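Local coordinates for protein serine-pyruvate aminotransferase (agxt) (PDB 3ZRP) that probably transfers amino groups from L-serine to pyruvate and from alanine to glyoxylate, using pyridoxal 5'-phosphate as cofactor, at residues K31-A36 with A242-H247; E35-S40 with L227-G232; K79-S84 with E120-K125; V114-V119 with R143-D148. All coordinates share one frame; numbering follows the deposited sequence.

Contact 1 of 4, residues K31-A36 with A242-H247. With PLP (pyridoxal-5'-phosphate), chain D.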
loop_
_atom_site.group_PDB
_atom_site.type_symbol
_atom_site.label_atom_id
_atom_site.label_comp_id
_atom_site.label_asym_id
_atom_site.label_seq_id
_atom_site.Cartn_x
_atom_site.Cartn_y
_atom_site.Cartn_z
ATOM N N LYS A 31 2.872 -18.785 -8.844
ATOM C CA LYS A 31 2.719 -18.498 -10.271
ATOM C C LYS A 31 1.424 -17.732 -10.600
ATOM O O LYS A 31 1.406 -16.930 -11.537
ATOM C CB LYS A 31 2.894 -19.756 -11.138
ATOM C CG LYS A 31 1.709 -20.724 -11.194
ATOM C CD LYS A 31 1.964 -21.764 -12.314
ATOM C CE LYS A 31 0.682 -22.354 -12.868
ATOM N NZ LYS A 31 -0.033 -23.128 -11.825
ATOM N N GLU A 32 0.369 -17.937 -9.810
ATOM C CA GLU A 32 -0.888 -17.192 -9.993
ATOM C C GLU A 32 -0.654 -15.690 -9.811
ATOM O O GLU A 32 -1.202 -14.866 -10.551
ATOM C CB GLU A 32 -1.969 -17.666 -9.019
ATOM C CG GLU A 32 -2.340 -19.147 -9.153
ATOM C CD GLU A 32 -1.507 -20.044 -8.239
ATOM O OE1 GLU A 32 -0.255 -20.004 -8.302
ATOM O OE2 GLU A 32 -2.116 -20.793 -7.450
ATOM N N PHE A 33 0.159 -15.334 -8.825
ATOM C CA PHE A 33 0.451 -13.924 -8.600
ATOM C C PHE A 33 1.311 -13.364 -9.715
ATOM O O PHE A 33 0.992 -12.316 -10.293
ATOM C CB PHE A 33 1.117 -13.693 -7.250
ATOM C CG PHE A 33 1.633 -12.304 -7.095
ATOM C CD1 PHE A 33 0.750 -11.267 -6.822
ATOM C CD2 PHE A 33 2.976 -12.015 -7.297
ATOM C CE1 PHE A 33 1.202 -9.955 -6.698
ATOM C CE2 PHE A 33 3.439 -10.706 -7.195
ATOM C CZ PHE A 33 2.533 -9.670 -6.877
ATOM N N VAL A 34 2.402 -14.057 -10.029
ATOM C CA VAL A 34 3.321 -13.587 -11.071
ATOM C C VAL A 34 2.557 -13.351 -12.377
ATOM O O VAL A 34 2.746 -12.324 -13.028
ATOM C CB VAL A 34 4.525 -14.569 -11.256
ATOM C CG1 VAL A 34 5.286 -14.259 -12.515
ATOM C CG2 VAL A 34 5.461 -14.517 -10.024
ATOM N N GLU A 35 1.670 -14.286 -12.737
ATOM C CA GLU A 35 0.869 -14.158 -13.953
ATOM C C GLU A 35 -0.083 -12.952 -13.878
ATOM O O GLU A 35 -0.278 -12.242 -14.856
ATOM C CB GLU A 35 0.111 -15.464 -14.227
ATOM C CG GLU A 35 1.000 -16.612 -14.763
ATOM C CD GLU A 35 0.327 -18.001 -14.718
ATOM O OE1 GLU A 35 -0.907 -18.075 -14.542
ATOM O OE2 GLU A 35 1.035 -19.028 -14.854
ATOM N N ALA A 36 -0.663 -12.710 -12.702
ATOM C CA ALA A 36 -1.594 -11.589 -12.546
ATOM C C ALA A 36 -0.829 -10.264 -12.657
ATOM O O ALA A 36 -1.288 -9.313 -13.296
ATOM C CB ALA A 36 -2.338 -11.690 -11.194
ATOM N N ALA A 242 9.701 -5.943 -1.491
ATOM C CA ALA A 242 8.875 -5.825 -0.287
ATOM C C ALA A 242 7.536 -6.465 -0.631
ATOM O O ALA A 242 7.159 -6.518 -1.800
ATOM C CB ALA A 242 8.694 -4.363 0.056
ATOM N N THR A 243 6.790 -6.925 0.375
ATOM C CA THR A 243 5.550 -7.639 0.070
ATOM C C THR A 243 4.543 -6.677 -0.592
ATOM O O THR A 243 4.212 -5.646 -0.015
ATOM C CB THR A 243 4.929 -8.280 1.325
ATOM O OG1 THR A 243 5.894 -9.150 1.936
ATOM C CG2 THR A 243 3.693 -9.090 0.931
ATOM N N PRO A 244 4.083 -7.000 -1.819
ATOM C CA PRO A 244 3.064 -6.192 -2.489
ATOM C C PRO A 244 1.638 -6.588 -2.062
ATOM O O PRO A 244 1.446 -7.679 -1.455
ATOM C CB PRO A 244 3.270 -6.556 -3.992
ATOM C CG PRO A 244 3.682 -7.973 -3.920
ATOM C CD PRO A 244 4.536 -8.120 -2.685
ATOM N N PRO A 245 0.624 -5.752 -2.410
ATOM C CA PRO A 245 -0.724 -6.122 -2.043
ATOM C C PRO A 245 -1.237 -7.242 -2.989
ATOM O O PRO A 245 -1.900 -6.966 -4.012
ATOM C CB PRO A 245 -1.514 -4.811 -2.191
ATOM C CG PRO A 245 -0.458 -3.711 -2.237
ATOM C CD PRO A 245 0.666 -4.386 -2.969
ATOM N N VAL A 246 -0.937 -8.487 -2.610
ATOM C CA VAL A 246 -1.079 -9.664 -3.507
ATOM C C VAL A 246 -2.504 -9.773 -4.089
ATOM O O VAL A 246 -2.698 -9.842 -5.322
ATOM C CB VAL A 246 -0.608 -10.972 -2.779
ATOM C CG1 VAL A 246 -1.021 -12.229 -3.519
ATOM C CG2 VAL A 246 0.926 -10.963 -2.572
ATOM N N HIS A 247 -3.501 -9.756 -3.201
ATOM C CA HIS A 247 -4.897 -9.933 -3.613
ATOM C C HIS A 247 -5.463 -8.718 -4.357
ATOM O O HIS A 247 -6.353 -8.855 -5.207
ATOM C CB HIS A 247 -5.750 -10.384 -2.433
ATOM C CG HIS A 247 -5.377 -11.749 -1.916
ATOM N ND1 HIS A 247 -4.311 -11.962 -1.063
ATOM C CD2 HIS A 247 -5.911 -12.971 -2.161
ATOM C CE1 HIS A 247 -4.210 -13.258 -0.804
ATOM N NE2 HIS A 247 -5.168 -13.891 -1.462
HETATM N N1 PLP D . 10.725 -7.425 8.854
HETATM C C2 PLP D . 10.587 -8.784 8.992
HETATM C C2A PLP D . 11.103 -9.428 10.258
HETATM C C3 PLP D . 9.969 -9.547 7.982
HETATM O O3 PLP D . 9.831 -10.780 8.126
HETATM C C4 PLP D . 9.476 -8.921 6.824
HETATM C C4A PLP D . 8.777 -9.785 5.762
HETATM C C5 PLP D . 9.646 -7.530 6.710
HETATM C C6 PLP D . 10.251 -6.778 7.724
HETATM C C5A PLP D . 9.170 -6.755 5.519
HETATM O O4P PLP D . 7.732 -6.656 5.425
HETATM P P PLP D . 7.039 -6.339 4.033
HETATM O O1P PLP D . 7.568 -7.367 3.086
HETATM O O2P PLP D . 5.604 -6.445 4.372
HETATM O O3P PLP D . 7.536 -4.994 3.643
#

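Contact 2 of 4, residues E35-S40 with L227-G232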
loop_
_atom_site.group_PDB
_atom_site.type_symbol
_atom_site.label_atom_id
_atom_site.label_comp_id
_atom_site.label_asym_id
_atom_site.label_seq_id
_atom_site.Cartn_x
_atom_site.Cartn_y
_atom_site.Cartn_z
ATOM N N GLU A 35 1.670 -14.286 -12.737
ATOM C CA GLU A 35 0.869 -14.158 -13.953
ATOM C C GLU A 35 -0.083 -12.952 -13.878
ATOM O O GLU A 35 -0.278 -12.242 -14.856
ATOM C CB GLU A 35 0.111 -15.464 -14.227
ATOM C CG GLU A 35 1.000 -16.612 -14.763
ATOM C CD GLU A 35 0.327 -18.001 -14.718
ATOM O OE1 GLU A 35 -0.907 -18.075 -14.542
ATOM O OE2 GLU A 35 1.035 -19.028 -14.854
ATOM N N ALA A 36 -0.663 -12.710 -12.702
ATOM C CA ALA A 36 -1.594 -11.589 -12.546
ATOM C C ALA A 36 -0.829 -10.264 -12.657
ATOM O O ALA A 36 -1.288 -9.313 -13.296
ATOM C CB ALA A 36 -2.338 -11.690 -11.194
ATOM N N LEU A 37 0.359 -10.225 -12.066
ATOM C CA LEU A 37 1.218 -9.051 -12.136
ATOM C C LEU A 37 1.643 -8.773 -13.570
ATOM O O LEU A 37 1.527 -7.648 -14.032
ATOM C CB LEU A 37 2.441 -9.195 -11.225
ATOM C CG LEU A 37 3.430 -8.005 -11.198
ATOM C CD1 LEU A 37 2.737 -6.667 -10.983
ATOM C CD2 LEU A 37 4.519 -8.187 -10.125
ATOM N N ALA A 38 2.121 -9.800 -14.275
ATOM C CA ALA A 38 2.509 -9.654 -15.685
ATOM C C ALA A 38 1.349 -9.150 -16.546
ATOM O O ALA A 38 1.520 -8.268 -17.405
ATOM C CB ALA A 38 3.046 -10.990 -16.245
ATOM N N TYR A 39 0.175 -9.720 -16.317
ATOM C CA TYR A 39 -1.009 -9.327 -17.052
ATOM C C TYR A 39 -1.405 -7.864 -16.787
ATOM O O TYR A 39 -1.796 -7.132 -17.706
ATOM C CB TYR A 39 -2.165 -10.287 -16.765
ATOM C CG TYR A 39 -3.371 -10.006 -17.618
ATOM C CD1 TYR A 39 -3.515 -10.613 -18.883
ATOM C CD2 TYR A 39 -4.351 -9.107 -17.199
ATOM C CE1 TYR A 39 -4.635 -10.349 -19.685
ATOM C CE2 TYR A 39 -5.461 -8.837 -17.988
ATOM C CZ TYR A 39 -5.594 -9.457 -19.234
ATOM O OH TYR A 39 -6.691 -9.174 -20.011
ATOM N N SER A 40 -1.326 -7.438 -15.527
ATOM C CA SER A 40 -1.635 -6.047 -15.190
ATOM C C SER A 40 -0.635 -5.080 -15.807
ATOM O O SER A 40 -1.015 -4.008 -16.297
ATOM C CB SER A 40 -1.724 -5.873 -13.656
ATOM O OG SER A 40 -2.750 -6.690 -13.155
ATOM N N LEU A 227 11.666 -2.254 -9.777
ATOM C CA LEU A 227 11.964 -2.646 -11.175
ATOM C C LEU A 227 12.303 -4.140 -11.368
ATOM O O LEU A 227 11.772 -4.758 -12.297
ATOM C CB LEU A 227 13.071 -1.775 -11.779
ATOM C CG LEU A 227 12.832 -0.845 -12.959
ATOM C CD1 LEU A 227 14.179 -0.274 -13.444
ATOM C CD2 LEU A 227 12.125 -1.568 -14.092
ATOM N N PRO A 228 13.165 -4.725 -10.506
ATOM C CA PRO A 228 13.455 -6.156 -10.644
ATOM C C PRO A 228 12.204 -7.023 -10.473
ATOM O O PRO A 228 12.076 -8.054 -11.139
ATOM C CB PRO A 228 14.466 -6.432 -9.513
ATOM C CG PRO A 228 15.091 -5.114 -9.220
ATOM C CD PRO A 228 13.993 -4.111 -9.447
ATOM N N VAL A 229 11.275 -6.612 -9.609
ATOM C CA VAL A 229 10.019 -7.350 -9.457
ATOM C C VAL A 229 9.171 -7.286 -10.727
ATOM O O VAL A 229 8.593 -8.306 -11.129
ATOM C CB VAL A 229 9.196 -6.893 -8.192
ATOM C CG1 VAL A 229 7.954 -7.765 -8.001
ATOM C CG2 VAL A 229 10.067 -6.950 -6.950
ATOM N N MET A 230 9.135 -6.120 -11.377
ATOM C CA MET A 230 8.318 -5.904 -12.594
ATOM C C MET A 230 8.891 -6.610 -13.821
ATOM O O MET A 230 8.156 -7.302 -14.541
ATOM C CB MET A 230 8.130 -4.406 -12.893
ATOM C CG MET A 230 7.594 -3.598 -11.681
ATOM S SD MET A 230 5.978 -4.159 -11.090
ATOM C CE MET A 230 6.290 -4.288 -9.321
ATOM N N ARG A 231 10.188 -6.411 -14.047
ATOM C CA ARG A 231 10.922 -7.134 -15.091
ATOM C C ARG A 231 10.830 -8.637 -14.875
ATOM O O ARG A 231 10.537 -9.397 -15.816
ATOM C CB ARG A 231 12.379 -6.673 -15.122
ATOM C CG ARG A 231 12.570 -5.359 -15.856
ATOM C CD ARG A 231 13.903 -4.737 -15.522
ATOM N NE ARG A 231 14.184 -3.607 -16.401
ATOM C CZ ARG A 231 15.159 -2.729 -16.211
ATOM N NH1 ARG A 231 15.959 -2.829 -15.156
ATOM N NH2 ARG A 231 15.318 -1.734 -17.072
ATOM N N GLY A 232 11.064 -9.075 -13.640
ATOM C CA GLY A 232 10.894 -10.475 -13.274
ATOM C C GLY A 232 9.548 -11.022 -13.716
ATOM O O GLY A 232 9.503 -11.994 -14.473
#

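Contact 3 of 4, residues K79-S84 with E120-K125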
loop_
_atom_site.group_PDB
_atom_site.type_symbol
_atom_site.label_atom_id
_atom_site.label_comp_id
_atom_site.label_asym_id
_atom_site.label_seq_id
_atom_site.Cartn_x
_atom_site.Cartn_y
_atom_site.Cartn_z
ATOM N N LYS A 79 15.352 21.469 -11.135
ATOM C CA LYS A 79 14.292 22.464 -11.262
ATOM C C LYS A 79 13.016 21.870 -11.852
ATOM O O LYS A 79 13.016 21.223 -12.911
ATOM C CB LYS A 79 14.748 23.674 -12.085
ATOM C CG LYS A 79 15.767 24.532 -11.338
ATOM C CD LYS A 79 16.335 25.601 -12.262
ATOM C CE LYS A 79 15.326 26.724 -12.515
ATOM N NZ LYS A 79 15.579 27.385 -13.824
ATOM N N ILE A 80 11.942 22.091 -11.118
ATOM C CA ILE A 80 10.642 21.494 -11.405
ATOM C C ILE A 80 9.627 22.615 -11.629
ATOM O O ILE A 80 9.519 23.565 -10.828
ATOM C CB ILE A 80 10.145 20.603 -10.207
ATOM C CG1 ILE A 80 11.120 19.447 -9.940
ATOM C CG2 ILE A 80 8.679 20.115 -10.443
ATOM C CD1 ILE A 80 10.851 18.727 -8.601
ATOM N N LEU A 81 8.854 22.458 -12.691
ATOM C CA LEU A 81 7.661 23.285 -12.952
ATOM C C LEU A 81 6.379 22.447 -12.804
ATOM O O LEU A 81 6.186 21.453 -13.509
ATOM C CB LEU A 81 7.721 23.880 -14.365
ATOM C CG LEU A 81 6.514 24.778 -14.704
ATOM C CD1 LEU A 81 6.535 26.081 -13.917
ATOM C CD2 LEU A 81 6.450 25.019 -16.216
ATOM N N VAL A 82 5.543 22.842 -11.855
ATOM C CA VAL A 82 4.226 22.221 -11.640
ATOM C C VAL A 82 3.123 23.088 -12.242
ATOM O O VAL A 82 2.994 24.273 -11.925
ATOM C CB VAL A 82 3.938 22.053 -10.140
ATOM C CG1 VAL A 82 2.510 21.460 -9.924
ATOM C CG2 VAL A 82 4.998 21.169 -9.512
ATOM N N VAL A 83 2.319 22.474 -13.095
ATOM C CA VAL A 83 1.150 23.135 -13.695
ATOM C C VAL A 83 -0.086 22.664 -12.927
ATOM O O VAL A 83 -0.601 21.581 -13.199
ATOM C CB VAL A 83 1.046 22.758 -15.181
ATOM C CG1 VAL A 83 -0.146 23.475 -15.817
ATOM C CG2 VAL A 83 2.382 23.174 -15.948
ATOM N N SER A 84 -0.517 23.460 -11.949
ATOM C CA SER A 84 -1.574 23.093 -11.016
ATOM C C SER A 84 -2.913 23.821 -11.210
ATOM O O SER A 84 -3.018 25.047 -11.026
ATOM C CB SER A 84 -1.115 23.358 -9.597
ATOM O OG SER A 84 -2.194 23.145 -8.708
ATOM N N GLU A 120 4.272 27.048 -22.210
ATOM C CA GLU A 120 5.318 27.272 -23.211
ATOM C C GLU A 120 6.191 28.486 -22.878
ATOM O O GLU A 120 7.409 28.397 -22.932
ATOM C CB GLU A 120 4.695 27.455 -24.601
ATOM C CG GLU A 120 5.713 27.627 -25.722
ATOM C CD GLU A 120 5.065 28.006 -27.045
ATOM O OE1 GLU A 120 4.006 28.664 -27.035
ATOM O OE2 GLU A 120 5.645 27.681 -28.097
ATOM N N GLU A 121 5.551 29.597 -22.521
ATOM C CA GLU A 121 6.236 30.838 -22.164
ATOM C C GLU A 121 7.220 30.616 -21.006
ATOM O O GLU A 121 8.364 31.121 -21.019
ATOM C CB GLU A 121 5.210 31.911 -21.780
ATOM C CG GLU A 121 5.798 33.288 -21.514
ATOM C CD GLU A 121 4.811 34.257 -20.872
ATOM O OE1 GLU A 121 3.617 33.918 -20.700
ATOM O OE2 GLU A 121 5.239 35.375 -20.520
ATOM N N GLU A 122 6.777 29.856 -20.010
ATOM C CA GLU A 122 7.585 29.614 -18.822
ATOM C C GLU A 122 8.781 28.727 -19.128
ATOM O O GLU A 122 9.916 29.052 -18.727
ATOM C CB GLU A 122 6.729 29.041 -17.677
ATOM C CG GLU A 122 7.497 28.813 -16.374
ATOM C CD GLU A 122 8.121 30.100 -15.820
ATOM O OE1 GLU A 122 7.548 31.195 -15.996
ATOM O OE2 GLU A 122 9.189 30.015 -15.190
ATOM N N VAL A 123 8.557 27.634 -19.854
ATOM C CA VAL A 123 9.652 26.689 -20.105
ATOM C C VAL A 123 10.658 27.239 -21.127
ATOM O O VAL A 123 11.764 26.722 -21.232
ATOM C CB VAL A 123 9.167 25.261 -20.535
ATOM C CG1 VAL A 123 8.223 24.685 -19.470
ATOM C CG2 VAL A 123 8.528 25.270 -21.956
ATOM N N ARG A 124 10.256 28.272 -21.876
ATOM C CA ARG A 124 11.159 28.926 -22.844
ATOM C C ARG A 124 12.029 29.962 -22.165
ATOM O O ARG A 124 13.172 30.179 -22.575
ATOM C CB ARG A 124 10.391 29.561 -23.989
ATOM C CG ARG A 124 9.932 28.551 -25.001
ATOM C CD ARG A 124 9.095 29.165 -26.065
ATOM N NE ARG A 124 9.917 29.631 -27.180
ATOM C CZ ARG A 124 9.497 29.719 -28.440
ATOM N NH1 ARG A 124 8.258 29.348 -28.767
ATOM N NH2 ARG A 124 10.329 30.163 -29.374
ATOM N N LYS A 125 11.485 30.582 -21.122
ATOM C CA LYS A 125 12.192 31.596 -20.350
ATOM C C LYS A 125 13.251 30.984 -19.422
ATOM O O LYS A 125 14.365 31.511 -19.300
ATOM C CB LYS A 125 11.162 32.423 -19.577
ATOM C CG LYS A 125 11.734 33.371 -18.549
ATOM C CD LYS A 125 10.632 34.175 -17.867
ATOM C CE LYS A 125 11.166 34.789 -16.572
ATOM N NZ LYS A 125 10.293 35.890 -16.069
#

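Contact 4 of 4, residues V114-V119 with R143-D148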
loop_
_atom_site.group_PDB
_atom_site.type_symbol
_atom_site.label_atom_id
_atom_site.label_comp_id
_atom_site.label_asym_id
_atom_site.label_seq_id
_atom_site.Cartn_x
_atom_site.Cartn_y
_atom_site.Cartn_z
ATOM N N VAL A 114 -4.534 26.048 -16.937
ATOM C CA VAL A 114 -3.355 26.743 -17.470
ATOM C C VAL A 114 -3.228 26.411 -18.943
ATOM O O VAL A 114 -3.132 25.257 -19.309
ATOM C CB VAL A 114 -2.061 26.319 -16.722
ATOM C CG1 VAL A 114 -0.858 27.105 -17.260
ATOM C CG2 VAL A 114 -2.236 26.567 -15.231
ATOM N N LYS A 115 -3.211 27.449 -19.793
ATOM C CA LYS A 115 -3.186 27.258 -21.240
ATOM C C LYS A 115 -1.837 26.747 -21.717
ATOM O O LYS A 115 -0.821 27.070 -21.110
ATOM C CB LYS A 115 -3.547 28.578 -21.944
ATOM C CG LYS A 115 -4.848 29.203 -21.440
ATOM C CD LYS A 115 -6.045 28.258 -21.725
ATOM C CE LYS A 115 -7.359 28.828 -21.184
ATOM N NZ LYS A 115 -7.314 29.165 -19.736
ATOM N N PRO A 116 -1.818 25.946 -22.809
ATOM C CA PRO A 116 -0.551 25.470 -23.336
ATOM C C PRO A 116 0.456 26.603 -23.584
ATOM O O PRO A 116 1.647 26.430 -23.306
ATOM C CB PRO A 116 -0.952 24.804 -24.657
ATOM C CG PRO A 116 -2.338 24.304 -24.399
ATOM C CD PRO A 116 -2.963 25.339 -23.530
ATOM N N GLY A 117 -0.026 27.750 -24.066
ATOM C CA GLY A 117 0.842 28.918 -24.328
ATOM C C GLY A 117 1.504 29.488 -23.090
ATOM O O GLY A 117 2.641 29.969 -23.154
ATOM N N GLU A 118 0.801 29.433 -21.965
ATOM C CA GLU A 118 1.329 29.935 -20.702
ATOM C C GLU A 118 2.432 29.014 -20.149
ATOM O O GLU A 118 3.403 29.498 -19.541
ATOM C CB GLU A 118 0.196 30.152 -19.691
ATOM C CG GLU A 118 -0.916 31.049 -20.251
ATOM C CD GLU A 118 -2.201 31.046 -19.436
ATOM O OE1 GLU A 118 -2.512 30.049 -18.749
ATOM O OE2 GLU A 118 -2.915 32.065 -19.504
ATOM N N VAL A 119 2.287 27.699 -20.364
ATOM C CA VAL A 119 3.346 26.740 -19.985
ATOM C C VAL A 119 4.551 26.909 -20.910
ATOM O O VAL A 119 5.719 26.896 -20.455
ATOM C CB VAL A 119 2.889 25.237 -19.963
ATOM C CG1 VAL A 119 3.988 24.348 -19.327
ATOM C CG2 VAL A 119 1.554 25.054 -19.207
ATOM N N ARG A 143 -10.229 19.175 -17.038
ATOM C CA ARG A 143 -9.259 18.375 -17.785
ATOM C C ARG A 143 -8.282 19.318 -18.504
ATOM O O ARG A 143 -8.698 20.211 -19.254
ATOM C CB ARG A 143 -9.945 17.502 -18.825
ATOM C CG ARG A 143 -9.013 16.605 -19.673
ATOM C CD ARG A 143 -9.769 15.823 -20.770
ATOM N NE ARG A 143 -10.587 16.758 -21.528
ATOM C CZ ARG A 143 -11.910 16.730 -21.642
ATOM N NH1 ARG A 143 -12.635 15.748 -21.109
ATOM N NH2 ARG A 143 -12.510 17.710 -22.315
ATOM N N GLU A 144 -6.993 19.113 -18.261
ATOM C CA GLU A 144 -5.937 19.891 -18.886
ATOM C C GLU A 144 -5.725 19.287 -20.275
ATOM O O GLU A 144 -5.731 18.059 -20.404
ATOM C CB GLU A 144 -4.646 19.753 -18.051
ATOM C CG GLU A 144 -3.411 20.525 -18.595
ATOM C CD GLU A 144 -3.490 22.039 -18.461
ATOM O OE1 GLU A 144 -4.268 22.595 -17.689
ATOM O OE2 GLU A 144 -2.745 22.730 -19.171
ATOM N N PRO A 145 -5.537 20.139 -21.321
ATOM C CA PRO A 145 -5.210 19.635 -22.669
ATOM C C PRO A 145 -3.745 19.226 -22.779
ATOM O O PRO A 145 -2.906 19.939 -23.355
ATOM C CB PRO A 145 -5.516 20.831 -23.591
ATOM C CG PRO A 145 -5.381 22.035 -22.729
ATOM C CD PRO A 145 -5.758 21.596 -21.307
ATOM N N VAL A 146 -3.480 18.025 -22.291
ATOM C CA VAL A 146 -2.123 17.534 -22.137
ATOM C C VAL A 146 -1.386 17.392 -23.454
ATOM O O VAL A 146 -0.229 17.827 -23.532
ATOM C CB VAL A 146 -2.049 16.257 -21.231
ATOM C CG1 VAL A 146 -2.417 16.634 -19.784
ATOM C CG2 VAL A 146 -2.948 15.157 -21.732
ATOM N N LYS A 147 -2.036 16.834 -24.484
ATOM C CA LYS A 147 -1.414 16.728 -25.800
ATOM C C LYS A 147 -0.938 18.103 -26.266
ATOM O O LYS A 147 0.232 18.260 -26.618
ATOM C CB LYS A 147 -2.356 16.088 -26.815
ATOM C CG LYS A 147 -1.788 15.986 -28.226
ATOM C CD LYS A 147 -2.822 15.454 -29.219
ATOM C CE LYS A 147 -4.135 16.250 -29.212
ATOM N NZ LYS A 147 -4.015 17.620 -29.790
ATOM N N ASP A 148 -1.836 19.094 -26.235
ATOM C CA ASP A 148 -1.500 20.467 -26.651
ATOM C C ASP A 148 -0.376 21.109 -25.828
ATOM O O ASP A 148 0.512 21.764 -26.388
ATOM C CB ASP A 148 -2.733 21.356 -26.604
ATOM C CG ASP A 148 -3.786 20.966 -27.639
ATOM O OD1 ASP A 148 -3.514 20.144 -28.541
ATOM O OD2 ASP A 148 -4.903 21.498 -27.530
#

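Contact 1 of 4, residues K31-A36 with A242-H247
Just behind the phosphate cup of the cofactor site, Phe33 of helix 31-48 packs on Pro244 and Val246, where the chain runs from the phosphate into helix 246-262. With CG anti to the backbone N (chi1 170°), the ring of Phe33 reaches out from its helix. Its far atom CZ lies 3.6 Å from Pro244 CG, which approaches obliquely, while CD1 stands 3.9 Å from Val246 CG1 and the other methyl, CG2, sits over one face of the ring. All three residues are buried, and Phe28, Val26 and Ile249 add to the same apolar cluster. Cutting Phe33 back to an alanine is likely to open a gap against the Pro244 ring and the Val246 methyls, freeing this turn to shift. The residue before Pro244 does the polar work: Thr243 grips the single phosphate oxygen PLP O1P twice, from Thr243 N at 2.9 Å (N-H...O angle 154°) and from Thr243 OG1 at 2.7 Å. Thr243 OG1 lies beside its own backbone N (chi1 -56°), which lets both donors converge. Gly63, Thr64 and Gln188 of the second subunit bind the same cofactor, so the site straddles the dimer interface. The contact thus places wholly apolar packing directly next to a two-pronged, hydrogen-bonded hold on an anion.

Contact 2 of 4, residues E35-S40 with L227-G232
Leu37 carries this contact, which joins helix 31-48 to helix 223-234, its CB directed at the latter. CG is anti to the backbone N (chi1 -180°) and extends that direction, and the two methyls divide the partners between them. CD1 comes to 4.1 Å from Met230 SD, while CD2 lies 4.1 Å from Val229 CG1 and 4.2 Å from Val229 O, so that this methyl also faces the helix backbone. The Leu37 side chain crosses those of Val229 and Met230 at about a right angle. Met230 starts out past Leu37, but the bend at chi2 (-60°) brings its sulfur round to Leu37 CD1. The distances are those of van der Waals packing. The Val229 side chain is about 6 Å from that of Tyr240, which binds pyridoxal 5'-phosphate. On the Leu37 helix, Ser40 OG donates to Ala36 O at 3.0 Å; Ser40 N bonds the same oxygen from the other face of the carbonyl plane, so this buried hydroxyl is satisfied within its own turn. Leu37 and Ser40 also touch Ile58 of strand 55-60, Ala36 and Ser40 lean on helix 246-262, and on the far helix Leu227 packs against helix 204-212, where Arg231 makes a salt bridge with Asp211.

Contact 3 of 4, residues K79-S84 with E120-K125
Glu122 OE2 is hydrogen-bonded to the hydroxyl of Tyr128 at the start of the next strand, while CG of the same glutamate meets Leu81. The backbone bond from Arg124 N to Glu120 O, 3.0 Å, closes the helical turn that Leu81 faces. Leu81 stands on strand 79-83 with CG anti to the backbone N (chi1 -179°), which sends both methyls at the helix. CD1 lies 3.8 Å from Glu122 CG, and CD2 is 3.9 Å from the same carbon, so the aliphatic part of the glutamate is straddled by the leucine fork. CD2 also comes to 3.7 Å from Val123 CG1, the two side chains crossing at about a right angle. This helix, 116-125, connects strand 102-106 to strand 128-134 in a beta-alpha-beta crossover that passes over strand 79-83, the strand lying between them in the seven-stranded sheet of the large cofactor-binding domain. Glu122 is bent at chi2 (59°), packing through its methylene and bonding through its acid group. Tyr128 is shared further, since its ring forms a cation-pi pair with Lys79, whose NZ also bonds Glu127 O. Away from the sheet, Arg124 NH1 and Glu120 OE2 form a salt bridge at 3.2 Å, with a weak, bent hydrogen bond (134°) and the glutamate carboxyl carbon in the guanidinium plane, at its edge.

Contact 4 of 4, residues V114-V119 with R143-D148
The carboxyl group of Glu144 closes on the peptide carbonyl of Val114, with OE2 2.6 Å and OE1 3.3 Å from Val114 O. Both segments lead into helices packed on the same side of the central sheet, 116-125 and 146-153, with Lys115 and Pro145 as their N-cap residues. Glu144 folds back at chi2 (71°), which delivers the acid group to the Val114 backbone. Asn85 bridges the two, its ND2 donating to Glu144 OE1 and its OD1 accepting from Val114 N. Replacing Glu144 with an alanine would probably leave Asn85 ND2 without this acceptor and open a gap beside Val114. In the conformer given, Glu118 OE1 is met by Lys115 N at 2.9 Å, from above the carboxylate plane (49°). Pro145 is the centre of an inverse gamma turn that starts helix 146-153. Apolar contact continues outward: Pro116 CG lies 3.7 Å from Asp148 CB, side by side with it and pointing the same way. Asp148 is a calcium ligand seen in a structure of this protein, though without the ion in this chain. The Pro116 and Pro145 rings cross at about a right angle, CG to CG 4.1 Å.

Contacts 1 and 2 share helix 31-48, with centres 8 Å apart; contacts 3 and 4 share helix 116-125, with centres 33 to 39 Å from those of the first pair. The chain between the segments of contacts 1 and 2 contains both contacts 3 and 4. The two pairs differ in chemistry. Contacts 1 and 2 are fully buried and apolar across their segments, the first next to a cofactor site at the dimer interface. Contact 3 still has a buried leucine core but a partly exposed glutamate, and contact 4 runs from a buried acid group to an exposed aspartate. Val83 ties the last two together, packing on both Val114 and Val119.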